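Local coordinates for gamma-glutamyltranspeptidase (Streptomyces lincolnensis, PDB 6J3A), which probably transfers or hydrolyses gamma-glutamyl groups, as expected of a gamma-glutamyltranspeptidase in the N-terminal nucleophile hydrolase clan, at residues V306-E317 against W538-S546; V344-L352 against L571-T579. All blocks are in the same frame, centred on the assembly; numbering follows the deposited sequence.

Contact 1 (V306-E317 against W538-S546); sequences VEGCKLAMADRE and WHNDSFPGS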
ATOM      1  N   VAL A 306       0.834   0.507  31.275  1.00 35.92           N
ATOM      2  CA  VAL A 306       1.611   1.740  31.511  1.00 36.30           C
ATOM      3  C   VAL A 306       2.491   1.570  32.760  1.00 35.62           C
ATOM      4  O   VAL A 306       3.716   1.748  32.724  1.00 32.67           O
ATOM      5  CB  VAL A 306       0.679   2.979  31.618  1.00 37.31           C
ATOM      6  CG1 VAL A 306       1.420   4.225  32.112  1.00 37.82           C
ATOM      7  CG2 VAL A 306       0.034   3.266  30.268  1.00 36.46           C
ATOM      8  N   GLU A 307       1.851   1.202  33.859  1.00 35.37           N
ATOM      9  CA  GLU A 307       2.567   0.962  35.107  1.00 35.21           C
ATOM     10  C   GLU A 307       3.631  -0.133  34.952  1.00 33.68           C
ATOM     11  O   GLU A 307       4.754   0.015  35.430  1.00 33.77           O
ATOM     12  CB  GLU A 307       1.581   0.630  36.237  1.00 34.92           C
ATOM     13  CG  GLU A 307       0.625   1.768  36.573  1.00 34.50           C
ATOM     14  CD  GLU A 307       1.354   3.079  36.731  1.00 35.23           C
ATOM     15  OE1 GLU A 307       1.307   3.892  35.786  1.00 33.98           O
ATOM     16  OE2 GLU A 307       2.016   3.266  37.780  1.00 36.15           O
ATOM     17  N   GLY A 308       3.277  -1.211  34.266  1.00 31.78           N
ATOM     18  CA  GLY A 308       4.228  -2.282  33.971  1.00 31.58           C
ATOM     19  C   GLY A 308       5.414  -1.798  33.153  1.00 31.59           C
ATOM     20  O   GLY A 308       6.558  -2.135  33.446  1.00 31.28           O
ATOM     21  N   CYS A 309       5.132  -0.988  32.134  1.00 32.75           N
ATOM     22  CA  CYS A 309       6.170  -0.350  31.323  1.00 32.08           C
ATOM     23  C   CYS A 309       7.121   0.537  32.144  1.00 32.75           C
ATOM     24  O   CYS A 309       8.342   0.457  31.968  1.00 32.27           O
ATOM     25  CB  CYS A 309       5.534   0.461  30.208  1.00 31.39           C
ATOM     26  SG  CYS A 309       6.735   1.380  29.231  1.00 31.11           S
ATOM     27  N   LYS A 310       6.563   1.362  33.033  1.00 33.16           N
ATOM     28  CA  LYS A 310       7.374   2.186  33.952  1.00 33.72           C
ATOM     29  C   LYS A 310       8.367   1.341  34.748  1.00 33.43           C
ATOM     30  O   LYS A 310       9.550   1.659  34.813  1.00 33.94           O
ATOM     31  CB  LYS A 310       6.480   3.015  34.899  1.00 34.76           C
ATOM     32  CG  LYS A 310       6.111   4.387  34.329  1.00 35.81           C
ATOM     33  CD  LYS A 310       4.617   4.666  34.259  1.00 36.06           C
ATOM     34  CE  LYS A 310       4.141   5.641  35.306  1.00 36.54           C
ATOM     35  NZ  LYS A 310       2.752   6.082  34.992  1.00 37.19           N
ATOM     36  N   LEU A 311       7.883   0.247  35.320  1.00 33.23           N
ATOM     37  CA  LEU A 311       8.721  -0.633  36.124  1.00 32.33           C
ATOM     38  C   LEU A 311       9.779  -1.331  35.279  1.00 31.84           C
ATOM     39  O   LEU A 311      10.894  -1.538  35.744  1.00 33.09           O
ATOM     40  CB  LEU A 311       7.866  -1.671  36.856  1.00 32.67           C
ATOM     41  CG  LEU A 311       6.797  -1.147  37.825  1.00 32.59           C
ATOM     42  CD1 LEU A 311       5.903  -2.283  38.289  1.00 32.45           C
ATOM     43  CD2 LEU A 311       7.416  -0.443  39.021  1.00 32.81           C
ATOM     44  N   ALA A 312       9.438  -1.707  34.049  1.00 31.06           N
ATOM     45  CA  ALA A 312      10.418  -2.346  33.161  1.00 30.32           C
ATOM     46  C   ALA A 312      11.472  -1.346  32.704  1.00 30.00           C
ATOM     47  O   ALA A 312      12.635  -1.702  32.581  1.00 30.66           O
ATOM     48  CB  ALA A 312       9.743  -2.997  31.964  1.00 29.82           C
ATOM     49  N   MET A 313      11.062  -0.100  32.469  1.00 30.03           N
ATOM     50  CA  MET A 313      11.983   0.963  32.044  1.00 30.53           C
ATOM     51  C   MET A 313      12.981   1.345  33.132  1.00 30.59           C
ATOM     52  O   MET A 313      14.148   1.614  32.861  1.00 31.66           O
ATOM     53  CB  MET A 313      11.194   2.194  31.594  1.00 31.15           C
ATOM     54  CG  MET A 313      10.524   2.023  30.240  1.00 32.74           C
ATOM     55  SD  MET A 313      11.648   1.651  28.866  1.00 35.10           S
ATOM     56  CE  MET A 313      11.544   3.178  27.952  1.00 36.21           C
ATOM     57  N   ALA A 314      12.504   1.365  34.365  1.00 31.55           N
ATOM     58  CA  ALA A 314      13.344   1.583  35.536  1.00 31.34           C
ATOM     59  C   ALA A 314      14.470   0.573  35.596  1.00 30.24           C
ATOM     60  O   ALA A 314      15.617   0.923  35.871  1.00 29.42           O
ATOM     61  CB  ALA A 314      12.498   1.491  36.796  1.00 31.27           C
ATOM     62  N   ASP A 315      14.117  -0.680  35.341  1.00 30.48           N
ATOM     63  CA  ASP A 315      15.086  -1.774  35.317  1.00 30.36           C
ATOM     64  C   ASP A 315      16.039  -1.610  34.141  1.00 30.57           C
ATOM     65  O   ASP A 315      17.228  -1.853  34.281  1.00 29.19           O
ATOM     66  CB  ASP A 315      14.388  -3.144  35.265  1.00 30.11           C
ATOM     67  CG  ASP A 315      14.018  -3.691  36.656  1.00 30.44           C
ATOM     68  OD1 ASP A 315      14.436  -3.116  37.695  1.00 29.58           O
ATOM     69  OD2 ASP A 315      13.313  -4.735  36.699  1.00 30.41           O
ATOM     70  N   ARG A 316      15.510  -1.183  32.993  1.00 32.22           N
ATOM     71  CA  ARG A 316      16.332  -0.822  31.832  1.00 32.80           C
ATOM     72  C   ARG A 316      17.427   0.202  32.181  1.00 33.99           C
ATOM     73  O   ARG A 316      18.603   0.009  31.868  1.00 33.70           O
ATOM     74  CB  ARG A 316      15.461  -0.278  30.711  1.00 32.74           C
ATOM     75  CG  ARG A 316      16.225   0.017  29.427  1.00 33.37           C
ATOM     76  CD  ARG A 316      15.431   0.885  28.472  1.00 34.05           C
ATOM     77  NE  ARG A 316      15.553   2.314  28.777  1.00 34.79           N
ATOM     78  CZ  ARG A 316      15.187   3.309  27.969  1.00 34.69           C
ATOM     79  NH1 ARG A 316      15.348   4.570  28.358  1.00 35.49           N
ATOM     80  NH2 ARG A 316      14.680   3.061  26.767  1.00 34.78           N
ATOM     81  N   GLU A 317      17.014   1.285  32.828  1.00 34.17           N
ATOM     82  CA  GLU A 317      17.929   2.352  33.229  1.00 35.31           C
ATOM     83  C   GLU A 317      18.976   1.905  34.247  1.00 34.13           C
ATOM     84  O   GLU A 317      20.160   2.242  34.133  1.00 34.72           O
ATOM     85  CB  GLU A 317      17.142   3.521  33.825  1.00 36.88           C
ATOM     86  CG  GLU A 317      17.985   4.766  34.076  1.00 37.65           C
ATOM     87  CD  GLU A 317      18.727   5.211  32.831  1.00 37.52           C
ATOM     88  OE1 GLU A 317      18.078   5.341  31.773  1.00 38.15           O
ATOM     89  OE2 GLU A 317      19.955   5.395  32.893  1.00 38.86           O
ATOM     90  N   TRP A 538      -0.215   4.366  22.319  1.00 29.71           N
ATOM     91  CA  TRP A 538       0.138   5.309  23.386  1.00 30.07           C
ATOM     92  C   TRP A 538       1.554   5.030  23.868  1.00 29.85           C
ATOM     93  O   TRP A 538       2.114   3.988  23.566  1.00 29.09           O
ATOM     94  CB  TRP A 538      -0.833   5.166  24.572  1.00 31.23           C
ATOM     95  CG  TRP A 538      -0.684   3.822  25.301  1.00 32.60           C
ATOM     96  CD1 TRP A 538       0.055   3.570  26.429  1.00 32.97           C
ATOM     97  CD2 TRP A 538      -1.247   2.566  24.910  1.00 33.42           C
ATOM     98  NE1 TRP A 538      -0.028   2.238  26.768  1.00 33.17           N
ATOM     99  CE2 TRP A 538      -0.820   1.600  25.854  1.00 33.78           C
ATOM    100  CE3 TRP A 538      -2.078   2.160  23.856  1.00 34.43           C
ATOM    101  CZ2 TRP A 538      -1.194   0.255  25.772  1.00 34.10           C
ATOM    102  CZ3 TRP A 538      -2.459   0.815  23.779  1.00 33.99           C
ATOM    103  CH2 TRP A 538      -2.012  -0.118  24.730  1.00 34.35           C
ATOM    104  N   HIS A 539       2.103   5.954  24.649  1.00 30.65           N
ATOM    105  CA  HIS A 539       3.400   5.764  25.324  1.00 30.39           C
ATOM    106  C   HIS A 539       3.451   6.593  26.584  1.00 30.61           C
ATOM    107  O   HIS A 539       2.674   7.533  26.727  1.00 31.17           O
ATOM    108  CB  HIS A 539       4.566   6.169  24.418  1.00 29.55           C
ATOM    109  CG  HIS A 539       4.709   7.652  24.223  1.00 29.33           C
ATOM    110  ND1 HIS A 539       5.699   8.394  24.832  1.00 29.44           N
ATOM    111  CD2 HIS A 539       3.999   8.524  23.474  1.00 29.33           C
ATOM    112  CE1 HIS A 539       5.588   9.657  24.461  1.00 29.24           C
ATOM    113  NE2 HIS A 539       4.561   9.764  23.641  1.00 28.90           N
ATOM    114  N   ASN A 540       4.373   6.250  27.481  1.00 31.40           N
ATOM    115  CA  ASN A 540       4.709   7.116  28.621  1.00 32.10           C
ATOM    116  C   ASN A 540       6.130   7.664  28.506  1.00 32.24           C
ATOM    117  O   ASN A 540       6.942   7.140  27.737  1.00 29.76           O
ATOM    118  CB  ASN A 540       4.489   6.385  29.956  1.00 31.92           C
ATOM    119  CG  ASN A 540       5.627   5.449  30.326  1.00 31.41           C
ATOM    120  OD1 ASN A 540       6.668   5.885  30.816  1.00 31.97           O
ATOM    121  ND2 ASN A 540       5.415   4.155  30.138  1.00 30.15           N
ATOM    122  N   ASP A 541       6.409   8.714  29.281  1.00 33.91           N
ATOM    123  CA  ASP A 541       7.751   9.328  29.346  1.00 36.18           C
ATOM    124  C   ASP A 541       8.253   9.444  30.790  1.00 36.44           C
ATOM    125  O   ASP A 541       9.064  10.323  31.104  1.00 37.87           O
ATOM    126  CB  ASP A 541       7.759  10.724  28.698  1.00 37.69           C
ATOM    127  CG  ASP A 541       7.661  10.685  27.187  1.00 38.13           C
ATOM    128  OD1 ASP A 541       8.430   9.947  26.523  1.00 40.36           O
ATOM    129  OD2 ASP A 541       6.818  11.439  26.669  1.00 38.02           O
ATOM    130  N   SER A 542       7.799   8.543  31.658  1.00 35.59           N
ATOM    131  CA  SER A 542       8.153   8.585  33.080  1.00 35.04           C
ATOM    132  C   SER A 542       9.400   7.743  33.374  1.00 34.54           C
ATOM    133  O   SER A 542       9.360   6.762  34.103  1.00 32.90           O
ATOM    134  CB  SER A 542       6.965   8.160  33.942  1.00 34.66           C
ATOM    135  OG  SER A 542       7.215   8.445  35.301  1.00 34.16           O
ATOM    136  N   PHE A 543      10.511   8.189  32.806  1.00 36.47           N
ATOM    137  CA  PHE A 543      11.833   7.561  32.940  1.00 37.58           C
ATOM    138  C   PHE A 543      12.827   8.483  32.218  1.00 38.85           C
ATOM    139  O   PHE A 543      12.407   9.268  31.365  1.00 41.14           O
ATOM    140  CB  PHE A 543      11.841   6.175  32.287  1.00 37.37           C
ATOM    141  CG  PHE A 543      11.343   6.182  30.874  1.00 38.36           C
ATOM    142  CD1 PHE A 543      12.177   6.595  29.833  1.00 39.17           C
ATOM    143  CD2 PHE A 543      10.036   5.817  30.581  1.00 37.94           C
ATOM    144  CE1 PHE A 543      11.718   6.642  28.531  1.00 39.70           C
ATOM    145  CE2 PHE A 543       9.574   5.845  29.278  1.00 38.51           C
ATOM    146  CZ  PHE A 543      10.415   6.260  28.250  1.00 39.77           C
ATOM    147  N   PRO A 544      14.135   8.403  32.535  1.00 39.27           N
ATOM    148  CA  PRO A 544      15.102   9.251  31.815  1.00 38.74           C
ATOM    149  C   PRO A 544      15.267   8.856  30.346  1.00 39.11           C
ATOM    150  O   PRO A 544      15.582   7.694  30.048  1.00 39.76           O
ATOM    151  CB  PRO A 544      16.414   9.024  32.573  1.00 38.60           C
ATOM    152  CG  PRO A 544      16.225   7.748  33.301  1.00 38.95           C
ATOM    153  CD  PRO A 544      14.770   7.667  33.638  1.00 39.55           C
ATOM    154  N   GLY A 545      15.057   9.823  29.452  1.00 37.48           N
ATOM    155  CA  GLY A 545      15.142   9.583  28.018  1.00 36.22           C
ATOM    156  C   GLY A 545      16.552   9.218  27.583  1.00 35.33           C
ATOM    157  O   GLY A 545      17.528   9.619  28.225  1.00 36.19           O
ATOM    158  N   SER A 546      16.646   8.453  26.499  1.00 32.72           N
ATOM    159  CA  SER A 546      17.931   8.060  25.913  1.00 32.12           C
ATOM    160  C   SER A 546      18.704   9.201  25.208  1.00 31.55           C
ATOM    161  O   SER A 546      19.926   9.096  25.044  1.00 29.28           O
ATOM    162  CB  SER A 546      17.728   6.888  24.944  1.00 31.44           C
ATOM    163  OG  SER A 546      17.501   5.683  25.665  1.00 31.62           O
TER
HETATM  164  O   HOH W   1      14.882   4.741  30.957  1.00 36.82           O
HETATM  165  O   HOH W   2      18.310   7.023  29.681  1.00 33.48           O
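Met313 lays its CE methyl over one face of the Phe543 ring, 3.5 Å from the ring centroid, while SD stands farther out above the same face, a Met-aromatic contact. The flexible thioether suits this place: bent at chi2 and chi3, it lets CE meet the Phe543 face and also lie over a face of the Arg316 guanidinium. Arg316 turns its edge toward Pro544 O, which NH1 reaches through a water, weakly bound at NH1; its NH2 pairs with Asp504. Next in the helix, Glu317 lays its carboxylate against the proline ring, OE1 lying 3.4 Å from Pro544 CG, and a salt bridge to Arg480 balances its charge. Toward the other end, Val306 CG2 packs 3.6 Å from Trp538 NE1. Asn540, its CG set between the backbone N and the carbonyl carbon (chi1 80°), brings its amide to the helix: ND2 sits 3.2 Å from Cys309 SG, and OD1 accepts from Ser542 N (3.0 Å) on an in-plane lone pair, an Asx turn. The bent aliphatic chain of Lys310 crosses this amide, leaving NZ to pair with Glu307. Strand 538-540 and the loop after it pack along helix 299-319 in the gamma-glutamyltranspeptidase fold.

Contact 2 (V344-L352 against L571-T579); sequences VGDKASHEL and LRRRGHEVT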
ATOM      1  N   VAL A 344       2.385  -2.664  40.841  1.00 41.74           N
ATOM      2  CA  VAL A 344       1.304  -2.058  40.061  1.00 40.87           C
ATOM      3  C   VAL A 344       0.155  -1.774  41.035  1.00 40.76           C
ATOM      4  O   VAL A 344      -0.430  -2.702  41.588  1.00 40.84           O
ATOM      5  CB  VAL A 344       0.815  -2.976  38.911  1.00 39.67           C
ATOM      6  CG1 VAL A 344      -0.267  -2.289  38.090  1.00 38.85           C
ATOM      7  CG2 VAL A 344       1.965  -3.379  37.992  1.00 38.82           C
ATOM      8  N   GLY A 345      -0.138  -0.496  41.251  1.00 40.57           N
ATOM      9  CA  GLY A 345      -1.187  -0.067  42.177  1.00 41.85           C
ATOM     10  C   GLY A 345      -2.357   0.522  41.424  1.00 43.01           C
ATOM     11  O   GLY A 345      -2.303   0.679  40.207  1.00 43.59           O
ATOM     12  N   ASP A 346      -3.417   0.843  42.157  1.00 45.00           N
ATOM     13  CA  ASP A 346      -4.599   1.490  41.583  1.00 46.18           C
ATOM     14  C   ASP A 346      -4.272   2.842  40.957  1.00 45.41           C
ATOM     15  O   ASP A 346      -4.872   3.219  39.946  1.00 44.01           O
ATOM     16  CB  ASP A 346      -5.679   1.676  42.650  1.00 48.49           C
ATOM     17  CG  ASP A 346      -6.298   0.359  43.108  1.00 51.54           C
ATOM     18  OD1 ASP A 346      -5.967  -0.720  42.556  1.00 50.52           O
ATOM     19  OD2 ASP A 346      -7.127   0.408  44.044  1.00 55.17           O
ATOM     20  N   LYS A 347      -3.327   3.554  41.574  1.00 45.83           N
ATOM     21  CA  LYS A 347      -2.880   4.875  41.122  1.00 45.28           C
ATOM     22  C   LYS A 347      -1.615   4.818  40.257  1.00 43.18           C
ATOM     23  O   LYS A 347      -0.852   3.842  40.267  1.00 41.16           O
ATOM     24  CB  LYS A 347      -2.662   5.818  42.319  1.00 47.69           C
ATOM     25  CG  LYS A 347      -3.773   6.841  42.530  1.00 50.52           C
ATOM     26  CD  LYS A 347      -5.161   6.225  42.706  1.00 52.26           C
ATOM     27  CE  LYS A 347      -6.192   7.237  43.219  1.00 54.09           C
ATOM     28  NZ  LYS A 347      -6.155   8.575  42.546  1.00 55.99           N
ATOM     29  N   ALA A 348      -1.416   5.893  39.509  1.00 41.23           N
ATOM     30  CA  ALA A 348      -0.317   5.995  38.568  1.00 39.59           C
ATOM     31  C   ALA A 348       0.931   6.406  39.330  1.00 38.38           C
ATOM     32  O   ALA A 348       0.898   7.365  40.106  1.00 38.86           O
ATOM     33  CB  ALA A 348      -0.642   7.021  37.495  1.00 39.06           C
ATOM     34  N   SER A 349       2.013   5.664  39.118  1.00 36.18           N
ATOM     35  CA  SER A 349       3.313   5.985  39.686  1.00 36.14           C
ATOM     36  C   SER A 349       3.950   7.177  38.945  1.00 37.04           C
ATOM     37  O   SER A 349       3.909   7.248  37.721  1.00 36.53           O
ATOM     38  CB  SER A 349       4.231   4.758  39.610  1.00 36.01           C
ATOM     39  OG  SER A 349       5.489   4.998  40.230  1.00 36.19           O
ATOM     40  N   HIS A 350       4.518   8.110  39.709  1.00 37.86           N
ATOM     41  CA  HIS A 350       5.324   9.224  39.184  1.00 38.60           C
ATOM     42  C   HIS A 350       6.810   9.027  39.519  1.00 39.63           C
ATOM     43  O   HIS A 350       7.624   9.935  39.341  1.00 40.14           O
ATOM     44  CB  HIS A 350       4.834  10.538  39.794  1.00 38.43           C
ATOM     45  CG  HIS A 350       3.507  10.983  39.273  1.00 39.70           C
ATOM     46  ND1 HIS A 350       3.281  12.266  38.820  1.00 40.41           N
ATOM     47  CD2 HIS A 350       2.339  10.317  39.118  1.00 41.20           C
ATOM     48  CE1 HIS A 350       2.026  12.374  38.422  1.00 41.03           C
ATOM     49  NE2 HIS A 350       1.433  11.205  38.590  1.00 41.31           N
ATOM     50  N   GLU A 351       7.147   7.825  39.984  1.00 41.34           N
ATOM     51  CA  GLU A 351       8.435   7.513  40.581  1.00 42.22           C
ATOM     52  C   GLU A 351       9.153   6.505  39.692  1.00 41.78           C
ATOM     53  O   GLU A 351       8.520   5.633  39.079  1.00 41.27           O
ATOM     54  CB  GLU A 351       8.227   6.914  41.979  1.00 44.37           C
ATOM     55  CG  GLU A 351       8.018   7.929  43.104  1.00 47.06           C
ATOM     56  CD  GLU A 351       6.684   8.663  43.033  1.00 49.57           C
ATOM     57  OE1 GLU A 351       5.624   7.996  43.021  1.00 52.68           O
ATOM     58  OE2 GLU A 351       6.688   9.914  42.998  1.00 52.70           O
ATOM     59  N   LEU A 352      10.473   6.634  39.616  1.00 40.62           N
ATOM     60  CA  LEU A 352      11.299   5.632  38.958  1.00 40.73           C
ATOM     61  C   LEU A 352      11.666   4.579  40.003  1.00 40.87           C
ATOM     62  O   LEU A 352      12.296   4.907  41.002  1.00 41.45           O
ATOM     63  CB  LEU A 352      12.555   6.271  38.372  1.00 39.53           C
ATOM     64  CG  LEU A 352      13.369   5.373  37.441  1.00 39.24           C
ATOM     65  CD1 LEU A 352      12.595   5.132  36.154  1.00 39.28           C
ATOM     66  CD2 LEU A 352      14.723   5.995  37.131  1.00 39.61           C
ATOM     67  N   LEU A 571      -7.753   7.375  33.223  1.00 50.17           N
ATOM     68  CA  LEU A 571      -6.348   7.523  33.577  1.00 47.71           C
ATOM     69  C   LEU A 571      -6.068   8.784  34.404  1.00 47.79           C
ATOM     70  O   LEU A 571      -5.294   8.715  35.357  1.00 48.85           O
ATOM     71  CB  LEU A 571      -5.480   7.494  32.314  1.00 45.65           C
ATOM     72  CG  LEU A 571      -5.568   6.207  31.483  1.00 43.86           C
ATOM     73  CD1 LEU A 571      -4.788   6.311  30.185  1.00 42.68           C
ATOM     74  CD2 LEU A 571      -5.080   5.010  32.267  1.00 44.06           C
ATOM     75  N   ARG A 572      -6.700   9.915  34.075  1.00 49.10           N
ATOM     76  CA  ARG A 572      -6.465  11.160  34.849  1.00 52.36           C
ATOM     77  C   ARG A 572      -6.959  10.946  36.270  1.00 51.73           C
ATOM     78  O   ARG A 572      -6.327  11.386  37.233  1.00 52.53           O
ATOM     79  CB  ARG A 572      -7.148  12.433  34.303  1.00 54.04           C
ATOM     80  CG  ARG A 572      -7.600  12.463  32.860  1.00 55.98           C
ATOM     81  CD  ARG A 572      -8.032  13.862  32.445  1.00 57.23           C
ATOM     82  NE  ARG A 572      -7.122  14.422  31.445  1.00 58.79           N
ATOM     83  CZ  ARG A 572      -7.285  14.338  30.122  1.00 61.00           C
ATOM     84  NH1 ARG A 572      -6.378  14.885  29.309  1.00 61.06           N
ATOM     85  NH2 ARG A 572      -8.347  13.719  29.593  1.00 60.47           N
ATOM     86  N   ARG A 573      -8.097  10.268  36.367  1.00 50.50           N
ATOM     87  CA  ARG A 573      -8.698   9.872  37.638  1.00 53.13           C
ATOM     88  C   ARG A 573      -7.745   9.029  38.501  1.00 50.36           C
ATOM     89  O   ARG A 573      -7.696   9.168  39.728  1.00 48.88           O
ATOM     90  CB  ARG A 573      -9.966   9.070  37.359  1.00 56.26           C
ATOM     91  CG  ARG A 573     -11.055   9.239  38.391  1.00 59.48           C
ATOM     92  CD  ARG A 573     -11.864   7.959  38.475  1.00 61.06           C
ATOM     93  NE  ARG A 573     -11.121   6.911  39.174  1.00 63.35           N
ATOM     94  CZ  ARG A 573     -11.334   5.597  39.066  1.00 62.15           C
ATOM     95  NH1 ARG A 573     -12.277   5.099  38.270  1.00 62.29           N
ATOM     96  NH2 ARG A 573     -10.579   4.762  39.767  1.00 62.21           N
ATOM     97  N   ARG A 574      -6.991   8.164  37.832  1.00 48.34           N
ATOM     98  CA  ARG A 574      -5.970   7.324  38.461  1.00 47.62           C
ATOM     99  C   ARG A 574      -4.586   7.990  38.563  1.00 46.82           C
ATOM    100  O   ARG A 574      -3.580   7.313  38.791  1.00 48.47           O
ATOM    101  CB  ARG A 574      -5.885   5.994  37.705  1.00 48.18           C
ATOM    102  CG  ARG A 574      -7.209   5.246  37.706  1.00 49.49           C
ATOM    103  CD  ARG A 574      -7.261   4.091  36.724  1.00 51.25           C
ATOM    104  NE  ARG A 574      -6.985   2.818  37.390  1.00 54.90           N
ATOM    105  CZ  ARG A 574      -7.533   1.639  37.083  1.00 56.44           C
ATOM    106  NH1 ARG A 574      -8.415   1.514  36.090  1.00 57.41           N
ATOM    107  NH2 ARG A 574      -7.194   0.560  37.787  1.00 57.04           N
ATOM    108  N   GLY A 575      -4.544   9.311  38.399  1.00 46.20           N
ATOM    109  CA  GLY A 575      -3.359  10.120  38.682  1.00 44.51           C
ATOM    110  C   GLY A 575      -2.344  10.236  37.566  1.00 43.50           C
ATOM    111  O   GLY A 575      -1.235  10.722  37.794  1.00 44.59           O
ATOM    112  N   HIS A 576      -2.703   9.794  36.365  1.00 43.01           N
ATOM    113  CA  HIS A 576      -1.851   9.996  35.194  1.00 42.40           C
ATOM    114  C   HIS A 576      -1.890  11.452  34.763  1.00 43.18           C
ATOM    115  O   HIS A 576      -2.939  12.094  34.832  1.00 43.17           O
ATOM    116  CB  HIS A 576      -2.323   9.141  34.025  1.00 41.00           C
ATOM    117  CG  HIS A 576      -2.162   7.670  34.248  1.00 40.17           C
ATOM    118  ND1 HIS A 576      -1.026   6.986  33.876  1.00 38.70           N
ATOM    119  CD2 HIS A 576      -2.992   6.751  34.797  1.00 38.82           C
ATOM    120  CE1 HIS A 576      -1.160   5.711  34.193  1.00 38.01           C
ATOM    121  NE2 HIS A 576      -2.343   5.542  34.755  1.00 37.38           N
ATOM    122  N   GLU A 577      -0.739  11.965  34.338  1.00 43.97           N
ATOM    123  CA  GLU A 577      -0.670  13.241  33.632  1.00 45.27           C
ATOM    124  C   GLU A 577      -0.772  12.968  32.121  1.00 44.14           C
ATOM    125  O   GLU A 577       0.220  12.685  31.445  1.00 43.63           O
ATOM    126  CB  GLU A 577       0.609  14.000  34.000  1.00 46.91           C
ATOM    127  CG  GLU A 577       0.702  14.377  35.485  1.00 48.83           C
ATOM    128  CD  GLU A 577      -0.431  15.279  35.977  1.00 49.46           C
ATOM    129  OE1 GLU A 577      -0.836  15.136  37.156  1.00 48.10           O
ATOM    130  OE2 GLU A 577      -0.922  16.124  35.190  1.00 49.37           O
ATOM    131  N   VAL A 578      -1.999  13.056  31.616  1.00 42.38           N
ATOM    132  CA  VAL A 578      -2.336  12.638  30.259  1.00 41.83           C
ATOM    133  C   VAL A 578      -2.260  13.785  29.256  1.00 40.72           C
ATOM    134  O   VAL A 578      -2.991  14.772  29.369  1.00 39.31           O
ATOM    135  CB  VAL A 578      -3.766  12.059  30.209  1.00 43.15           C
ATOM    136  CG1 VAL A 578      -4.174  11.681  28.787  1.00 42.90           C
ATOM    137  CG2 VAL A 578      -3.875  10.846  31.119  1.00 44.01           C
ATOM    138  N   THR A 579      -1.393  13.623  28.261  1.00 40.62           N
ATOM    139  CA  THR A 579      -1.362  14.508  27.099  1.00 41.24           C
ATOM    140  C   THR A 579      -2.100  13.801  25.947  1.00 40.15           C
ATOM    141  O   THR A 579      -1.787  12.655  25.611  1.00 39.38           O
ATOM    142  CB  THR A 579       0.088  14.862  26.690  1.00 42.19           C
ATOM    143  OG1 THR A 579       0.839  15.262  27.842  1.00 40.02           O
ATOM    144  CG2 THR A 579       0.103  16.006  25.709  1.00 44.20           C
TER
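Ala348 and its neighbours Asp346 to His350 dock on the Schellman motif that ends helix 565-573. Gly575 is its C-prime residue, and its positive phi suits a residue without a side chain; a side chain there would also point at the loop.

Backbone carbonyls at this helix end take most of the polar contacts. Ala348 N donates to Arg574 O at 2.7 Å. His350 makes a short, straight side-chain bond: NE2 lies 2.8 Å from Gly575 O, with the N-H aimed at 174° and the oxygen in the plane of the imidazole. Imidazole is apt here, being a flat donor that can reach one carbonyl end-on. Replacing His350 by an alanine is likely to leave Gly575 O without this donor and to open a gap beside Glu577 CG, which the ring now meets through CE1.

Two weaker bonds involve long, charged side chains. Arg574 NE makes a weak, though straight, bond to Asp346 O (3.3 Å), its guanidinium edge-on to that oxygen, while its NH1 forms a salt bridge with Asp300. Lys347, exposed to solvent and bent at chi2 and chi4, curls NZ back to a weak bond with Arg573 O.

The packing centres on Ala348, whose methyl makes a CH-pi contact with His576; its small size suits that close approach. His576, held through NE2 by His303, offers a face to Ala348, whose CB sits 3.4 Å from the ring centroid and only 3° off its normal.

Contact 1 is buried, whereas contact 2 is a surface contact, farther from the chain's centre. Both involve the same small mixed sheet, through its two outermost strands, 538-540 and 577-581, and both meet helix 299-319: contact 1 directly, contact 2 through His576 and Arg574. Side-chain packing and water-mediated links join the segments of contact 1, with some of its charges, those of Arg316 and Glu317, paired to residues beyond the two segments; in contact 2, direct hydrogen bonds to backbone carbonyls do more of the work. The two adjoin at the helix: Val306 CG1 packs 3.6 Å from His576 CE1, and Glu307 OE2 probably accepts a hydrogen bond from Ser349 N at 2.7 Å.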